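Local coordinates for acetyltransferase-like, GNAT family (Bacteroides thetaiotaomicron, PDB 3EY5), which probably acts as an N-acetyltransferase of the GNAT family, transferring an acetyl group from acetyl-CoA to an acceptor amine that is not known, at residues A[66-71]-A[173-178]; A[124-129]-A[152-157]. All blocks are in the same frame, centred on the assembly; numbering follows the deposited sequence.

Both contacts pack a helix against the one mixed sheet of the GNAT fold, but at different places: their centres lie 19 Å apart and their nearest atoms about 8 Å, without touching. Contact 1 brings the end of helix 161-176 to the end of strand 60-69; contact 2 sets the end of helix 116-127 against strand 149-156. Along the chain, contact 2 is nested inside the loop closed by contact 1. Strand 149-156 pairs with 106-110 on one side and with 131-134 and 136-139 on the other; it is followed by helix 161-176, which returns to strand 60-69, so that the C-terminal helix packs on a strand from the first half of the chain.

Contact 1: A[66-71]-A[173-178]; sequences TYWDFD and HTIVYG
Val176 sets one methyl on the indole of Trp68, where the C-terminal helix 161-176 of this GNAT fold meets the end of strand 60-69. From its CB the valine sends out two branches. With CG1 anti to the backbone N (chi1 171°), CG2 is left beside that N and is the branch that faces the indole. Val176 CG1 passes the pyrrole corner, 3.9 Å from Trp68 NE1. Val176 CG2 stands over the face of the five-membered ring of Trp68, 3.4 Å from its centroid and only 7° off the normal, a CH-pi contact. Val176 CG2 also lies near the plane of the Phe70 ring, at its edge, 3.8 Å from Phe70 CZ, and so fills the angle between the two aromatic side chains. Ile175 carries the contact on toward the six-membered part of the indole. Ile175 CG2 comes within 3.8 Å of Trp68 CZ3 and also touches Phe70, while the other branch runs through CG1 to Ile175 CD1, which reaches Phe70 CE2 at 3.5 Å. The Phe70 and Ile175 side chains approach from opposite directions. No hydrogen bond crosses the interface; it is apolar packing, with Ile175 on the exposed side and the other three side chains buried. Trp68 NE1 is hydrogen-bonded to Glu77 OE1 of the neighbouring strand 74-81, a bond that would limit rotation of the indole beneath the valine methyl. At the end of the strand, Asp69 opens an Asx turn, in which Asp71 N donates to Asp69 OD1 at 3.2 Å, meeting that oxygen from above the carboxylate plane.

Contact 2: A[124-129]-A[152-157]; sequences FYQRHG and YLMVHG. With SO4 (sulfate ion), chain B.
Met154, a selenomethionine, points from strand 149-156 at the last turn of helix 116-127 and lies beside the CB of Tyr125, with SE 3.7 Å from that atom. The phenol leads away from the strand, and Met154 SE meets the Tyr125 ring obliquely, 5.2 Å from its centroid, in a Met-aromatic contact. The bend at chi3 (73°) carries CE across from Tyr125 CB toward Gln126 CG, and it packs on both; the Gln126 and Met154 side chains cross at about a right angle. Leu108 and Val110 of strand 106-110 border both Tyr125 and Met154. Farther along the strand, the His156 imidazole turns its edge to Gly129, and His156 ND1 donates to Gly129 O at 2.8 Å from well above the carbonyl plane, a bent bond. On another side of the helix end, a sulfate, probably from the crystallisation liquor, is held by Arg127: NE reaches O2 at 2.7 Å and NH2 reaches O1 at 3.1 Å, both nearly straight. His128 brings its ring edge to the same anion, while its ND1 donates back to Phe124 O, which probably limits its rotation. Gly129, with positive phi, is the C-prime residue of a Schellman motif (Phe130 N to Tyr125 O, Gly129 N to Gln126 O); the bond from His156 joins this C-prime carbonyl to the strand, within the helix-on-sheet packing of the GNAT fold.

Contact 1: A[66-71]-A[173-178]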
loop_
_atom_site.group_PDB
_atom_site.type_symbol
_atom_site.label_atom_id
_atom_site.label_comp_id
_atom_site.label_asym_id
_atom_site.label_seq_id
_atom_site.Cartn_x
_atom_site.Cartn_y
_atom_site.Cartn_z
ATOM N N THR A 66 2.589 -4.509 0.661
ATOM C CA THR A 66 3.016 -4.362 2.035
ATOM C C THR A 66 1.860 -3.674 2.728
ATOM O O THR A 66 1.179 -2.822 2.127
ATOM C CB THR A 66 4.299 -3.443 2.135
ATOM O OG1 THR A 66 4.013 -2.140 1.604
ATOM C CG2 THR A 66 5.371 -4.005 1.332
ATOM N N TYR A 67 1.597 -4.082 3.957
ATOM C CA TYR A 67 0.542 -3.479 4.708
ATOM C C TYR A 67 0.826 -3.540 6.202
ATOM O O TYR A 67 1.625 -4.353 6.700
ATOM C CB TYR A 67 -0.822 -4.119 4.349
ATOM C CG TYR A 67 -0.980 -5.525 4.854
ATOM C CD1 TYR A 67 -1.363 -5.766 6.165
ATOM C CD2 TYR A 67 -0.716 -6.629 4.023
ATOM C CE1 TYR A 67 -1.495 -7.046 6.651
ATOM C CE2 TYR A 67 -0.851 -7.952 4.510
ATOM C CZ TYR A 67 -1.225 -8.135 5.828
ATOM O OH TYR A 67 -1.373 -9.387 6.339
ATOM N N TRP A 68 0.146 -2.658 6.915
ATOM C CA TRP A 68 0.183 -2.639 8.352
ATOM C C TRP A 68 -1.157 -3.097 8.908
ATOM O O TRP A 68 -2.238 -2.752 8.403
ATOM C CB TRP A 68 0.441 -1.237 8.856
ATOM C CG TRP A 68 1.730 -0.675 8.426
ATOM C CD1 TRP A 68 2.050 -0.235 7.161
ATOM C CD2 TRP A 68 2.892 -0.469 9.237
ATOM N NE1 TRP A 68 3.327 0.217 7.133
ATOM C CE2 TRP A 68 3.879 0.092 8.394
ATOM C CE3 TRP A 68 3.205 -0.728 10.592
ATOM C CZ2 TRP A 68 5.149 0.444 8.860
ATOM C CZ3 TRP A 68 4.485 -0.390 11.063
ATOM C CH2 TRP A 68 5.438 0.190 10.199
ATOM N N ASP A 69 -1.039 -3.832 10.003
ATOM C CA ASP A 69 -2.149 -4.324 10.786
ATOM C C ASP A 69 -2.345 -3.357 11.976
ATOM O O ASP A 69 -1.458 -3.233 12.814
ATOM C CB ASP A 69 -1.765 -5.735 11.229
ATOM C CG ASP A 69 -2.703 -6.321 12.289
ATOM O OD1 ASP A 69 -3.877 -5.857 12.437
ATOM O OD2 ASP A 69 -2.251 -7.282 12.977
ATOM N N PHE A 70 -3.489 -2.669 12.033
ATOM C CA PHE A 70 -3.829 -1.737 13.127
ATOM C C PHE A 70 -5.087 -2.149 13.899
ATOM O O PHE A 70 -5.841 -1.296 14.379
ATOM C CB PHE A 70 -4.046 -0.301 12.619
ATOM C CG PHE A 70 -2.800 0.388 12.152
ATOM C CD1 PHE A 70 -2.584 0.616 10.802
ATOM C CD2 PHE A 70 -1.840 0.831 13.060
ATOM C CE1 PHE A 70 -1.433 1.276 10.366
ATOM C CE2 PHE A 70 -0.684 1.476 12.622
ATOM C CZ PHE A 70 -0.487 1.691 11.266
ATOM N N ASP A 71 -5.316 -3.456 14.021
ATOM C CA ASP A 71 -6.388 -4.032 14.869
ATOM C C ASP A 71 -7.787 -3.660 14.402
ATOM O O ASP A 71 -8.608 -4.531 14.205
ATOM C CB ASP A 71 -6.224 -3.698 16.365
ATOM C CG ASP A 71 -4.779 -3.720 16.819
ATOM O OD1 ASP A 71 -4.165 -4.814 16.819
ATOM O OD2 ASP A 71 -4.268 -2.628 17.180
ATOM N N HIS A 173 0.371 8.724 10.564
ATOM C CA HIS A 173 1.485 9.653 10.692
ATOM C C HIS A 173 2.499 9.211 11.746
ATOM O O HIS A 173 3.698 9.364 11.575
ATOM C CB HIS A 173 0.966 11.039 11.019
ATOM C CG HIS A 173 0.369 11.725 9.840
ATOM N ND1 HIS A 173 0.248 13.093 9.757
ATOM C CD2 HIS A 173 -0.100 11.229 8.666
ATOM C CE1 HIS A 173 -0.298 13.418 8.594
ATOM N NE2 HIS A 173 -0.511 12.304 7.909
ATOM N N THR A 174 2.018 8.664 12.837
ATOM C CA THR A 174 2.946 8.380 13.916
ATOM C C THR A 174 3.620 7.030 13.690
ATOM O O THR A 174 4.848 6.948 13.780
ATOM C CB THR A 174 2.282 8.478 15.280
ATOM O OG1 THR A 174 1.083 7.711 15.267
ATOM C CG2 THR A 174 1.885 9.921 15.583
ATOM N N ILE A 175 2.840 6.005 13.332
ATOM C CA ILE A 175 3.354 4.637 13.244
ATOM C C ILE A 175 4.031 4.315 11.933
ATOM O O ILE A 175 5.074 3.661 11.911
ATOM C CB ILE A 175 2.267 3.599 13.526
ATOM C CG1 ILE A 175 1.748 3.825 14.949
ATOM C CG2 ILE A 175 2.866 2.170 13.417
ATOM C CD1 ILE A 175 0.274 3.658 15.118
ATOM N N VAL A 176 3.452 4.765 10.828
ATOM C CA VAL A 176 4.036 4.394 9.558
ATOM C C VAL A 176 5.155 5.363 9.151
ATOM O O VAL A 176 6.193 4.967 8.614
ATOM C CB VAL A 176 2.950 4.244 8.478
ATOM C CG1 VAL A 176 3.573 4.075 7.111
ATOM C CG2 VAL A 176 2.045 3.050 8.831
ATOM N N TYR A 177 4.916 6.633 9.409
ATOM C CA TYR A 177 5.764 7.704 8.890
ATOM C C TYR A 177 6.686 8.311 9.938
ATOM O O TYR A 177 7.576 9.097 9.591
ATOM C CB TYR A 177 4.906 8.748 8.166
ATOM C CG TYR A 177 4.246 8.111 6.957
ATOM C CD1 TYR A 177 2.925 7.729 6.993
ATOM C CD2 TYR A 177 4.962 7.879 5.787
ATOM C CE1 TYR A 177 2.308 7.140 5.902
ATOM C CE2 TYR A 177 4.374 7.258 4.690
ATOM C CZ TYR A 177 3.034 6.893 4.762
ATOM O OH TYR A 177 2.394 6.288 3.694
ATOM N N GLY A 178 6.503 7.895 11.194
ATOM C CA GLY A 178 7.383 8.288 12.293
ATOM C C GLY A 178 7.355 9.767 12.612
ATOM O O GLY A 178 8.351 10.315 13.098
#

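Contact 2: A[124-129]-A[152-157]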
loop_
_atom_site.group_PDB
_atom_site.type_symbol
_atom_site.label_atom_id
_atom_site.label_comp_id
_atom_site.label_asym_id
_atom_site.label_seq_id
_atom_site.Cartn_x
_atom_site.Cartn_y
_atom_site.Cartn_z
ATOM N N PHE A 124 -10.473 3.500 -10.869
ATOM C CA PHE A 124 -10.150 2.097 -10.733
ATOM C C PHE A 124 -10.489 1.605 -9.294
ATOM O O PHE A 124 -11.214 0.633 -9.114
ATOM C CB PHE A 124 -8.702 1.835 -11.094
ATOM C CG PHE A 124 -8.233 0.489 -10.712
ATOM C CD1 PHE A 124 -8.470 -0.589 -11.533
ATOM C CD2 PHE A 124 -7.564 0.291 -9.518
ATOM C CE1 PHE A 124 -8.026 -1.862 -11.171
ATOM C CE2 PHE A 124 -7.116 -0.985 -9.142
ATOM C CZ PHE A 124 -7.353 -2.058 -9.961
ATOM N N TYR A 125 -10.017 2.309 -8.272
ATOM C CA TYR A 125 -10.292 1.836 -6.921
ATOM C C TYR A 125 -11.779 1.896 -6.551
ATOM O O TYR A 125 -12.275 1.002 -5.833
ATOM C CB TYR A 125 -9.439 2.567 -5.904
ATOM C CG TYR A 125 -7.984 2.125 -5.907
ATOM C CD1 TYR A 125 -7.637 0.850 -5.486
ATOM C CD2 TYR A 125 -6.964 2.983 -6.316
ATOM C CE1 TYR A 125 -6.343 0.428 -5.473
ATOM C CE2 TYR A 125 -5.613 2.570 -6.290
ATOM C CZ TYR A 125 -5.327 1.289 -5.869
ATOM O OH TYR A 125 -4.029 0.829 -5.834
ATOM N N GLN A 126 -12.477 2.923 -7.048
ATOM C CA GLN A 126 -13.884 3.099 -6.781
ATOM C C GLN A 126 -14.712 2.003 -7.462
ATOM O O GLN A 126 -15.675 1.496 -6.874
ATOM C CB GLN A 126 -14.372 4.473 -7.268
ATOM C CG GLN A 126 -14.020 5.647 -6.355
ATOM C CD GLN A 126 -14.593 6.924 -6.903
ATOM O OE1 GLN A 126 -14.879 7.009 -8.089
ATOM N NE2 GLN A 126 -14.831 7.896 -6.041
ATOM N N ARG A 127 -14.358 1.675 -8.706
ATOM C CA ARG A 127 -14.940 0.524 -9.364
ATOM C C ARG A 127 -14.786 -0.734 -8.555
ATOM O O ARG A 127 -15.634 -1.624 -8.639
ATOM C CB ARG A 127 -14.318 0.290 -10.732
ATOM C CG ARG A 127 -14.909 1.203 -11.779
ATOM C CD ARG A 127 -14.596 0.732 -13.180
ATOM N NE ARG A 127 -13.181 0.444 -13.456
ATOM C CZ ARG A 127 -12.233 1.357 -13.730
ATOM N NH1 ARG A 127 -12.499 2.648 -13.739
ATOM N NH2 ARG A 127 -10.994 0.968 -14.012
ATOM N N HIS A 128 -13.719 -0.836 -7.770
ATOM C CA HIS A 128 -13.523 -2.064 -7.040
ATOM C C HIS A 128 -13.807 -1.921 -5.565
ATOM O O HIS A 128 -13.219 -2.631 -4.741
ATOM C CB HIS A 128 -12.161 -2.695 -7.348
ATOM C CG HIS A 128 -12.002 -3.065 -8.790
ATOM N ND1 HIS A 128 -11.357 -2.252 -9.702
ATOM C CD2 HIS A 128 -12.458 -4.127 -9.491
ATOM C CE1 HIS A 128 -11.398 -2.811 -10.894
ATOM N NE2 HIS A 128 -12.062 -3.950 -10.796
ATOM N N GLY A 129 -14.731 -1.013 -5.240
ATOM C CA GLY A 129 -15.334 -0.960 -3.919
ATOM C C GLY A 129 -14.649 -0.167 -2.830
ATOM O O GLY A 129 -14.996 -0.327 -1.659
ATOM N N TYR A 152 -5.174 11.597 -1.021
ATOM C CA TYR A 152 -6.482 11.306 -0.437
ATOM C C TYR A 152 -6.377 9.910 0.090
ATOM O O TYR A 152 -5.637 9.076 -0.447
ATOM C CB TYR A 152 -7.603 11.359 -1.485
ATOM C CG TYR A 152 -8.053 12.755 -1.850
ATOM C CD1 TYR A 152 -8.018 13.802 -0.890
ATOM C CD2 TYR A 152 -8.557 13.034 -3.121
ATOM C CE1 TYR A 152 -8.456 15.096 -1.217
ATOM C CE2 TYR A 152 -8.998 14.310 -3.456
ATOM C CZ TYR A 152 -8.939 15.329 -2.512
ATOM O OH TYR A 152 -9.356 16.590 -2.855
ATOM N N LEU A 153 -7.161 9.629 1.105
ATOM C CA LEU A 153 -7.299 8.239 1.561
ATOM C C LEU A 153 -8.496 7.634 0.845
ATOM O O LEU A 153 -9.447 8.330 0.486
ATOM C CB LEU A 153 -7.524 8.158 3.062
ATOM C CG LEU A 153 -6.453 8.696 4.009
ATOM C CD1 LEU A 153 -7.034 8.545 5.446
ATOM C CD2 LEU A 153 -5.099 7.919 3.845
HETATM N N MSE A 154 -8.435 6.330 0.658
HETATM C CA MSE A 154 -9.532 5.603 0.051
HETATM C C MSE A 154 -9.715 4.383 0.897
HETATM O O MSE A 154 -8.729 3.771 1.313
HETATM C CB MSE A 154 -9.188 5.226 -1.379
HETATM C CG MSE A 154 -9.181 6.414 -2.305
HETATM SE SE MSE A 154 -9.327 5.816 -4.101
HETATM C CE MSE A 154 -11.219 5.322 -4.006
ATOM N N VAL A 155 -10.981 4.068 1.179
ATOM C CA VAL A 155 -11.300 3.053 2.171
ATOM C C VAL A 155 -12.239 1.980 1.639
ATOM O O VAL A 155 -13.218 2.267 0.954
ATOM C CB VAL A 155 -11.873 3.721 3.464
ATOM C CG1 VAL A 155 -12.072 2.692 4.574
ATOM C CG2 VAL A 155 -10.901 4.790 3.927
ATOM N N HIS A 156 -11.948 0.731 1.953
ATOM C CA HIS A 156 -12.877 -0.333 1.609
ATOM C C HIS A 156 -13.328 -0.892 2.944
ATOM O O HIS A 156 -12.486 -1.248 3.772
ATOM C CB HIS A 156 -12.188 -1.414 0.755
ATOM C CG HIS A 156 -13.046 -2.612 0.501
ATOM N ND1 HIS A 156 -13.927 -2.684 -0.556
ATOM C CD2 HIS A 156 -13.161 -3.787 1.167
ATOM C CE1 HIS A 156 -14.546 -3.854 -0.537
ATOM N NE2 HIS A 156 -14.100 -4.541 0.503
ATOM N N GLY A 157 -14.640 -0.919 3.181
ATOM C CA GLY A 157 -15.178 -1.428 4.444
ATOM C C GLY A 157 -15.907 -0.366 5.268
ATOM O O GLY A 157 -16.045 0.773 4.840
HETATM S S SO4 B . -11.371 -2.791 -14.357
HETATM O O1 SO4 B . -10.122 -2.015 -14.355
HETATM O O2 SO4 B . -12.462 -2.127 -13.644
HETATM O O3 SO4 B . -11.086 -4.042 -13.626
HETATM O O4 SO4 B . -11.798 -3.079 -15.724
#